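Long-range contacts in CELL WALL surface anchor family protein (Streptococcus pneumoniae, PDB 3ZGH), which binds keratin 10 through this basic domain and so probably serves the pneumococcus as an adhesin on host cells: residues S92-L97 / T173-R178; K105-K110 / S158-I163. All coordinates share one frame; numbering follows the deposited sequence.

From the N terminus the chain first lays down the strands 28-38, 43-53 and 57-65 of the large antiparallel sheet, then reaches 92-97, the first half of interaction 1. After the short strand 97-99, residues 105-110 lead into strand 109-114. Past strand 143-145 and the helix 146-149, strand 154-162 returns to close interaction 2; interaction 1 closes later, at 173-178, so the shorter loop lies wholly within the longer. Interaction 2 joins neighbouring strands of the seven-stranded sheet, whereas interaction 1 joins the loop leading into strand 97-99 to the residues just before strand 177-178, an edge strand of the three-stranded sheet. Their centres are about 17 Å apart, yet Leu-97 CD2 packs 3.7 Å from Trp-159 NE1.

Interaction 1. Residues S92-L97 / T173-R178; sequences STQTML and TPYAAR
The two backbones draw together at Met-96 and Thr-173, where a nearly straight hydrogen bond of 2.9 Å runs from Thr-173 N to Met-96 O. The CA atoms of Met-96 and Thr-173 are 4.9 Å apart. This joint adjoins a classic beta bulge of the MSCRAMM domain, in which Met-96 and Leu-97 both face Tyr-136 of strand 136-138. Beyond it the segments are bridged chiefly by side chains. Gln-94 reaches across with its chain extended past CG (chi2 170°), which carries the amide into the corner formed by Thr-173 and Tyr-175. There Gln-94 NE2 gives a weak hydrogen bond of 3.4 Å to Pro-174 O and meets the methyl CG2 of Thr-173 at 3.3 Å. Asn-185 ND2 also bonds here, to Pro-174 O and, weakly, to Gln-94 OE1. The amide of Gln-94 does not stack on Tyr-175: the planes stand 67° apart, with Gln-94 CD 3.9 Å from Tyr-175 CD1. Met-96 adds apolar packing. Bends at chi2 and chi3 fold its thioether back to lie roughly perpendicular to the Tyr-175 side chain; Met-96 also touches Tyr-62 of strand 57-65. Met-96 SD lies 3.9 Å from Tyr-175 CB. Farther along the tyrosine, the poorly ordered Thr-93 brings its methyl CG2 to 3.7 Å from Tyr-175 CE1.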
ATOM      1  N   SER A  92      -9.755  -5.012 -10.742  1.00 82.24           N
ATOM      2  CA  SER A  92      -9.055  -6.107 -11.382  1.00 95.54           C
ATOM      3  C   SER A  92      -8.336  -5.513 -12.607  1.00 95.32           C
ATOM      4  O   SER A  92      -8.227  -6.136 -13.668  1.00 99.98           O
ATOM      5  CB  SER A  92     -10.006  -7.243 -11.695  1.00104.98           C
ATOM      6  OG  SER A  92     -10.454  -7.804 -10.471  1.00106.26           O
ATOM      7  N   THR A  93      -7.892  -4.264 -12.420  1.00 84.48           N
ATOM      8  CA  THR A  93      -6.882  -3.590 -13.232  1.00 80.84           C
ATOM      9  C   THR A  93      -5.481  -4.161 -12.995  1.00 72.41           C
ATOM     10  O   THR A  93      -4.612  -4.101 -13.875  1.00 75.05           O
ATOM     11  CB  THR A  93      -6.835  -2.088 -12.873  1.00 76.50           C
ATOM     12  OG1 THR A  93      -7.600  -1.340 -13.836  1.00 91.17           O
ATOM     13  CG2 THR A  93      -5.392  -1.565 -12.819  1.00 62.32           C
ATOM     14  N   GLN A  94      -5.249  -4.688 -11.796  1.00 63.90           N
ATOM     15  CA  GLN A  94      -4.018  -5.421 -11.555  1.00 60.46           C
ATOM     16  C   GLN A  94      -4.044  -6.157 -10.228  1.00 50.35           C
ATOM     17  O   GLN A  94      -4.520  -5.638  -9.215  1.00 45.55           O
ATOM     18  CB  GLN A  94      -2.790  -4.488 -11.584  1.00 68.33           C
ATOM     19  CG  GLN A  94      -2.611  -3.656 -10.327  1.00 70.67           C
ATOM     20  CD  GLN A  94      -1.266  -2.938 -10.274  1.00 70.27           C
ATOM     21  OE1 GLN A  94      -0.707  -2.544 -11.309  1.00 70.69           O
ATOM     22  NE2 GLN A  94      -0.733  -2.770  -9.052  1.00 72.82           N
ATOM     23  N   THR A  95      -3.509  -7.363 -10.245  1.00 46.18           N
ATOM     24  CA  THR A  95      -3.211  -8.070  -9.010  1.00 43.01           C
ATOM     25  C   THR A  95      -2.317  -7.211  -8.133  1.00 39.72           C
ATOM     26  O   THR A  95      -1.328  -6.681  -8.611  1.00 41.27           O
ATOM     27  CB  THR A  95      -2.514  -9.380  -9.319  1.00 46.57           C
ATOM     28  OG1 THR A  95      -3.375 -10.163 -10.147  1.00 50.26           O
ATOM     29  CG2 THR A  95      -2.199 -10.141  -8.016  1.00 47.47           C
ATOM     30  N   MET A  96      -2.659  -7.058  -6.854  1.00 36.25           N
ATOM     31  CA  MET A  96      -1.816  -6.313  -5.924  1.00 36.19           C
ATOM     32  C   MET A  96      -0.866  -7.226  -5.142  1.00 32.72           C
ATOM     33  O   MET A  96       0.178  -6.779  -4.690  1.00 30.40           O
ATOM     34  CB  MET A  96      -2.658  -5.588  -4.867  1.00 45.14           C
ATOM     35  CG  MET A  96      -3.726  -4.665  -5.397  1.00 55.99           C
ATOM     36  SD  MET A  96      -3.164  -3.014  -5.824  1.00 39.06           S
ATOM     37  CE  MET A  96      -2.299  -2.434  -4.336  1.00 35.58           C
ATOM     38  N   LEU A  97      -1.279  -8.465  -4.909  1.00 32.41           N
ATOM     39  CA  LEU A  97      -0.603  -9.311  -3.919  1.00 30.63           C
ATOM     40  C   LEU A  97      -0.652 -10.773  -4.360  1.00 31.66           C
ATOM     41  O   LEU A  97      -1.703 -11.286  -4.712  1.00 32.85           O
ATOM     42  CB  LEU A  97      -1.268  -9.133  -2.560  1.00 28.73           C
ATOM     43  CG  LEU A  97      -0.692  -9.976  -1.408  1.00 29.50           C
ATOM     44  CD1 LEU A  97       0.643  -9.423  -0.951  1.00 28.42           C
ATOM     45  CD2 LEU A  97      -1.691  -9.986  -0.277  1.00 31.34           C
ATOM     46  N   THR A 173       2.552  -5.411  -5.500  1.00 30.25           N
ATOM     47  CA  THR A 173       2.672  -4.425  -6.567  1.00 31.96           C
ATOM     48  C   THR A 173       1.920  -3.147  -6.173  1.00 30.55           C
ATOM     49  O   THR A 173       0.689  -3.139  -6.049  1.00 29.19           O
ATOM     50  CB  THR A 173       2.102  -4.967  -7.891  1.00 36.38           C
ATOM     51  OG1 THR A 173       2.759  -6.195  -8.220  1.00 35.78           O
ATOM     52  CG2 THR A 173       2.307  -3.954  -9.040  1.00 40.10           C
ATOM     53  N   PRO A 174       2.656  -2.065  -5.938  1.00 32.57           N
ATOM     54  CA  PRO A 174       1.995  -0.815  -5.535  1.00 30.26           C
ATOM     55  C   PRO A 174       1.189  -0.201  -6.660  1.00 28.68           C
ATOM     56  O   PRO A 174       1.450  -0.456  -7.832  1.00 30.55           O
ATOM     57  CB  PRO A 174       3.167   0.098  -5.148  1.00 33.43           C
ATOM     58  CG  PRO A 174       4.303  -0.414  -5.956  1.00 38.09           C
ATOM     59  CD  PRO A 174       4.120  -1.924  -6.001  1.00 36.73           C
ATOM     60  N   TYR A 175       0.228   0.626  -6.289  1.00 26.32           N
ATOM     61  CA  TYR A 175      -0.671   1.218  -7.243  1.00 28.05           C
ATOM     62  C   TYR A 175      -1.133   2.569  -6.703  1.00 27.93           C
ATOM     63  O   TYR A 175      -1.430   2.711  -5.524  1.00 28.24           O
ATOM     64  CB  TYR A 175      -1.867   0.297  -7.462  1.00 31.21           C
ATOM     65  CG  TYR A 175      -2.905   0.857  -8.425  1.00 37.38           C
ATOM     66  CD1 TYR A 175      -2.888   0.541  -9.775  1.00 41.28           C
ATOM     67  CD2 TYR A 175      -3.892   1.711  -7.971  1.00 39.55           C
ATOM     68  CE1 TYR A 175      -3.865   1.082 -10.658  1.00 46.42           C
ATOM     69  CE2 TYR A 175      -4.850   2.242  -8.823  1.00 44.49           C
ATOM     70  CZ  TYR A 175      -4.837   1.931 -10.157  1.00 48.20           C
ATOM     71  OH  TYR A 175      -5.825   2.486 -10.964  1.00 52.92           O
ATOM     72  N   ALA A 176      -1.197   3.559  -7.577  1.00 28.27           N
ATOM     73  CA  ALA A 176      -1.827   4.818  -7.245  1.00 27.88           C
ATOM     74  C   ALA A 176      -2.337   5.374  -8.550  1.00 30.60           C
ATOM     75  O   ALA A 176      -1.667   5.274  -9.571  1.00 32.39           O
ATOM     76  CB  ALA A 176      -0.829   5.759  -6.611  1.00 25.43           C
ATOM     77  N   ALA A 177      -3.549   5.913  -8.540  1.00 31.01           N
ATOM     78  CA  ALA A 177      -4.116   6.491  -9.740  1.00 31.42           C
ATOM     79  C   ALA A 177      -5.120   7.563  -9.353  1.00 31.70           C
ATOM     80  O   ALA A 177      -5.760   7.471  -8.302  1.00 31.55           O
ATOM     81  CB  ALA A 177      -4.803   5.422 -10.562  1.00 32.93           C
ATOM     82  N   ARG A 178      -5.311   8.559 -10.222  1.00 33.68           N
ATOM     83  CA  ARG A 178      -6.330   9.555  -9.953  1.00 34.97           C
ATOM     84  C   ARG A 178      -7.647   8.861 -10.198  1.00 35.59           C
ATOM     85  O   ARG A 178      -7.727   7.940 -11.041  1.00 36.37           O
ATOM     86  CB  ARG A 178      -6.152  10.784 -10.827  1.00 39.34           C
ATOM     87  CG  ARG A 178      -6.193  10.540 -12.330  1.00 47.09           C
ATOM     88  CD  ARG A 178      -5.986  11.867 -13.056  1.00 54.84           C
ATOM     89  NE  ARG A 178      -5.536  11.698 -14.437  1.00 63.95           N
ATOM     90  CZ  ARG A 178      -6.285  11.887 -15.517  1.00 72.28           C
ATOM     91  NH1 ARG A 178      -7.561  12.260 -15.426  1.00 70.53           N
ATOM     92  NH2 ARG A 178      -5.742  11.697 -16.710  1.00 81.11           N
TER

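Interaction 2. Residues K105-K110 / S158-I163; sequences KPSGVK and SWTVPI
An antiparallel strand pair inside the seven-stranded sheet of this MSCRAMM domain brings Lys-105 to Lys-110, the approach to strand 109-114, alongside strand 154-162. Lys-110 and Ser-158 form a hydrogen-bonded pair, with Lys-110 N to Ser-158 O at 2.8 Å and Ser-158 N to Lys-110 O at 2.9 Å. Farther along, Ser-107 N donates to Thr-160 O at 2.9 Å, but the return bond is made by a side chain: Thr-160 N donates to Ser-107 OG, also at 2.9 Å and nearly straight at 171°. A chi1 of 67° tucks that hydroxyl over its own backbone, where it accepts from Thr-160 and donates to Gly-108 O. Ser-107 thus fastens the loop before strand 109-114 to strand 154-162. On the buried face, Val-109 and Trp-159 run alongside each other in the same direction, Val-109 CG1 meeting Trp-159 CE3 at 4.1 Å. The indole stacks on Phe-60 and meets Trp-138, while Met-129 touches Pro-106, Val-109 and Trp-159. Val-161 CG2 lies at the indole edge, in the ring plane, and packs 4.3 Å from Pro-106 CB.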
ATOM      1  N   LYS A 105      -5.499 -17.219   4.011  1.00 41.12           N
ATOM      2  CA  LYS A 105      -6.376 -16.251   3.389  1.00 43.09           C
ATOM      3  C   LYS A 105      -6.209 -14.905   4.081  1.00 40.63           C
ATOM      4  O   LYS A 105      -6.264 -14.818   5.313  1.00 40.14           O
ATOM      5  CB  LYS A 105      -7.811 -16.765   3.492  1.00 52.90           C
ATOM      6  CG  LYS A 105      -8.872 -15.763   3.164  1.00 64.25           C
ATOM      7  CD  LYS A 105     -10.246 -16.432   3.182  1.00 79.50           C
ATOM      8  CE  LYS A 105     -11.331 -15.464   3.621  1.00 88.61           C
ATOM      9  NZ  LYS A 105     -11.240 -15.163   5.083  1.00 92.02           N
ATOM     10  N   PRO A 106      -5.979 -13.841   3.295  1.00 40.61           N
ATOM     11  CA  PRO A 106      -5.806 -12.514   3.904  1.00 39.11           C
ATOM     12  C   PRO A 106      -7.036 -12.073   4.695  1.00 38.28           C
ATOM     13  O   PRO A 106      -8.153 -12.479   4.359  1.00 39.06           O
ATOM     14  CB  PRO A 106      -5.634 -11.595   2.699  1.00 41.06           C
ATOM     15  CG  PRO A 106      -5.214 -12.491   1.581  1.00 42.55           C
ATOM     16  CD  PRO A 106      -5.857 -13.805   1.826  1.00 42.79           C
ATOM     17  N   SER A 107      -6.833 -11.262   5.731  1.00 35.24           N
ATOM     18  CA  SER A 107      -7.932 -10.650   6.463  1.00 36.00           C
ATOM     19  C   SER A 107      -8.607  -9.584   5.586  1.00 36.12           C
ATOM     20  O   SER A 107      -8.188  -9.352   4.435  1.00 34.13           O
ATOM     21  CB  SER A 107      -7.390  -9.953   7.706  1.00 33.51           C
ATOM     22  OG  SER A 107      -6.577  -8.833   7.329  1.00 31.04           O
ATOM     23  N   GLY A 108      -9.618  -8.928   6.155  1.00 38.45           N
ATOM     24  CA  GLY A 108     -10.131  -7.681   5.614  1.00 38.58           C
ATOM     25  C   GLY A 108      -8.995  -6.656   5.568  1.00 35.45           C
ATOM     26  O   GLY A 108      -7.996  -6.750   6.319  1.00 33.01           O
ATOM     27  N   VAL A 109      -9.148  -5.671   4.681  1.00 33.33           N
ATOM     28  CA  VAL A 109      -8.151  -4.628   4.513  1.00 32.00           C
ATOM     29  C   VAL A 109      -8.696  -3.352   5.156  1.00 33.29           C
ATOM     30  O   VAL A 109      -9.696  -2.775   4.662  1.00 35.57           O
ATOM     31  CB  VAL A 109      -7.891  -4.389   3.024  1.00 32.81           C
ATOM     32  CG1 VAL A 109      -6.910  -3.235   2.802  1.00 31.10           C
ATOM     33  CG2 VAL A 109      -7.374  -5.664   2.357  1.00 35.93           C
ATOM     34  N   LYS A 110      -8.092  -2.917   6.262  1.00 31.16           N
ATOM     35  CA  LYS A 110      -8.507  -1.666   6.874  1.00 32.65           C
ATOM     36  C   LYS A 110      -7.968  -0.533   6.009  1.00 31.57           C
ATOM     37  O   LYS A 110      -6.870  -0.654   5.429  1.00 30.43           O
ATOM     38  CB  LYS A 110      -7.949  -1.562   8.287  1.00 36.78           C
ATOM     39  CG  LYS A 110      -8.556  -2.578   9.283  1.00 46.75           C
ATOM     40  CD  LYS A 110      -8.019  -2.319  10.685  1.00 58.72           C
ATOM     41  CE  LYS A 110      -8.322  -3.465  11.664  1.00 72.16           C
ATOM     42  NZ  LYS A 110      -9.784  -3.706  11.876  1.00 82.00           N
ATOM     43  N   SER A 158      -4.138  -1.744   5.636  1.00 26.62           N
ATOM     44  CA  SER A 158      -3.388  -2.780   6.359  1.00 26.80           C
ATOM     45  C   SER A 158      -4.215  -4.040   6.429  1.00 27.12           C
ATOM     46  O   SER A 158      -5.462  -3.986   6.418  1.00 28.08           O
ATOM     47  CB  SER A 158      -3.013  -2.344   7.782  1.00 28.83           C
ATOM     48  OG  SER A 158      -4.208  -2.082   8.519  1.00 35.23           O
ATOM     49  N   TRP A 159      -3.522  -5.184   6.495  1.00 25.39           N
ATOM     50  CA  TRP A 159      -4.190  -6.494   6.549  1.00 25.41           C
ATOM     51  C   TRP A 159      -3.189  -7.485   7.140  1.00 25.46           C
ATOM     52  O   TRP A 159      -1.978  -7.185   7.211  1.00 24.81           O
ATOM     53  CB  TRP A 159      -4.658  -6.945   5.163  1.00 26.45           C
ATOM     54  CG  TRP A 159      -3.564  -7.144   4.145  1.00 26.82           C
ATOM     55  CD1 TRP A 159      -2.937  -8.340   3.801  1.00 28.46           C
ATOM     56  CD2 TRP A 159      -2.960  -6.141   3.335  1.00 26.88           C
ATOM     57  NE1 TRP A 159      -1.959  -8.111   2.854  1.00 27.65           N
ATOM     58  CE2 TRP A 159      -1.956  -6.771   2.548  1.00 27.12           C
ATOM     59  CE3 TRP A 159      -3.140  -4.754   3.222  1.00 26.35           C
ATOM     60  CZ2 TRP A 159      -1.165  -6.074   1.648  1.00 27.28           C
ATOM     61  CZ3 TRP A 159      -2.340  -4.055   2.315  1.00 27.01           C
ATOM     62  CH2 TRP A 159      -1.368  -4.722   1.540  1.00 27.92           C
ATOM     63  N   THR A 160      -3.692  -8.635   7.568  1.00 26.42           N
ATOM     64  CA  THR A 160      -2.840  -9.698   8.038  1.00 26.81           C
ATOM     65  C   THR A 160      -3.032 -10.927   7.163  1.00 26.83           C
ATOM     66  O   THR A 160      -4.060 -11.078   6.468  1.00 28.17           O
ATOM     67  CB  THR A 160      -3.169 -10.061   9.493  1.00 27.91           C
ATOM     68  OG1 THR A 160      -4.536 -10.443   9.563  1.00 29.04           O
ATOM     69  CG2 THR A 160      -2.921  -8.855  10.436  1.00 26.90           C
ATOM     70  N   VAL A 161      -2.060 -11.833   7.214  1.00 27.47           N
ATOM     71  CA  VAL A 161      -2.139 -13.098   6.459  1.00 27.82           C
ATOM     72  C   VAL A 161      -1.577 -14.180   7.368  1.00 30.06           C
ATOM     73  O   VAL A 161      -0.433 -14.060   7.825  1.00 28.70           O
ATOM     74  CB  VAL A 161      -1.298 -13.052   5.156  1.00 30.21           C
ATOM     75  CG1 VAL A 161      -1.471 -14.334   4.370  1.00 33.28           C
ATOM     76  CG2 VAL A 161      -1.686 -11.834   4.258  1.00 31.65           C
ATOM     77  N   PRO A 162      -2.362 -15.242   7.631  1.00 32.64           N
ATOM     78  CA  PRO A 162      -1.857 -16.289   8.524  1.00 33.42           C
ATOM     79  C   PRO A 162      -0.649 -16.994   7.927  1.00 32.38           C
ATOM     80  O   PRO A 162      -0.594 -17.210   6.708  1.00 33.65           O
ATOM     81  CB  PRO A 162      -3.033 -17.280   8.641  1.00 37.22           C
ATOM     82  CG  PRO A 162      -4.261 -16.504   8.186  1.00 37.64           C
ATOM     83  CD  PRO A 162      -3.759 -15.474   7.206  1.00 35.62           C
ATOM     84  N   ILE A 163       0.292 -17.381   8.786  1.00 30.10           N
ATOM     85  CA  ILE A 163       1.429 -18.209   8.393  1.00 30.11           C
ATOM     86  C   ILE A 163       1.134 -19.661   8.791  1.00 31.38           C
ATOM     87  O   ILE A 163       0.806 -19.947   9.955  1.00 31.97           O
ATOM     88  CB  ILE A 163       2.721 -17.721   9.091  1.00 29.19           C
ATOM     89  CG1 ILE A 163       3.116 -16.332   8.549  1.00 27.83           C
ATOM     90  CG2 ILE A 163       3.885 -18.744   8.920  1.00 26.91           C
ATOM     91  CD1 ILE A 163       4.149 -15.597   9.395  1.00 26.28           C
TER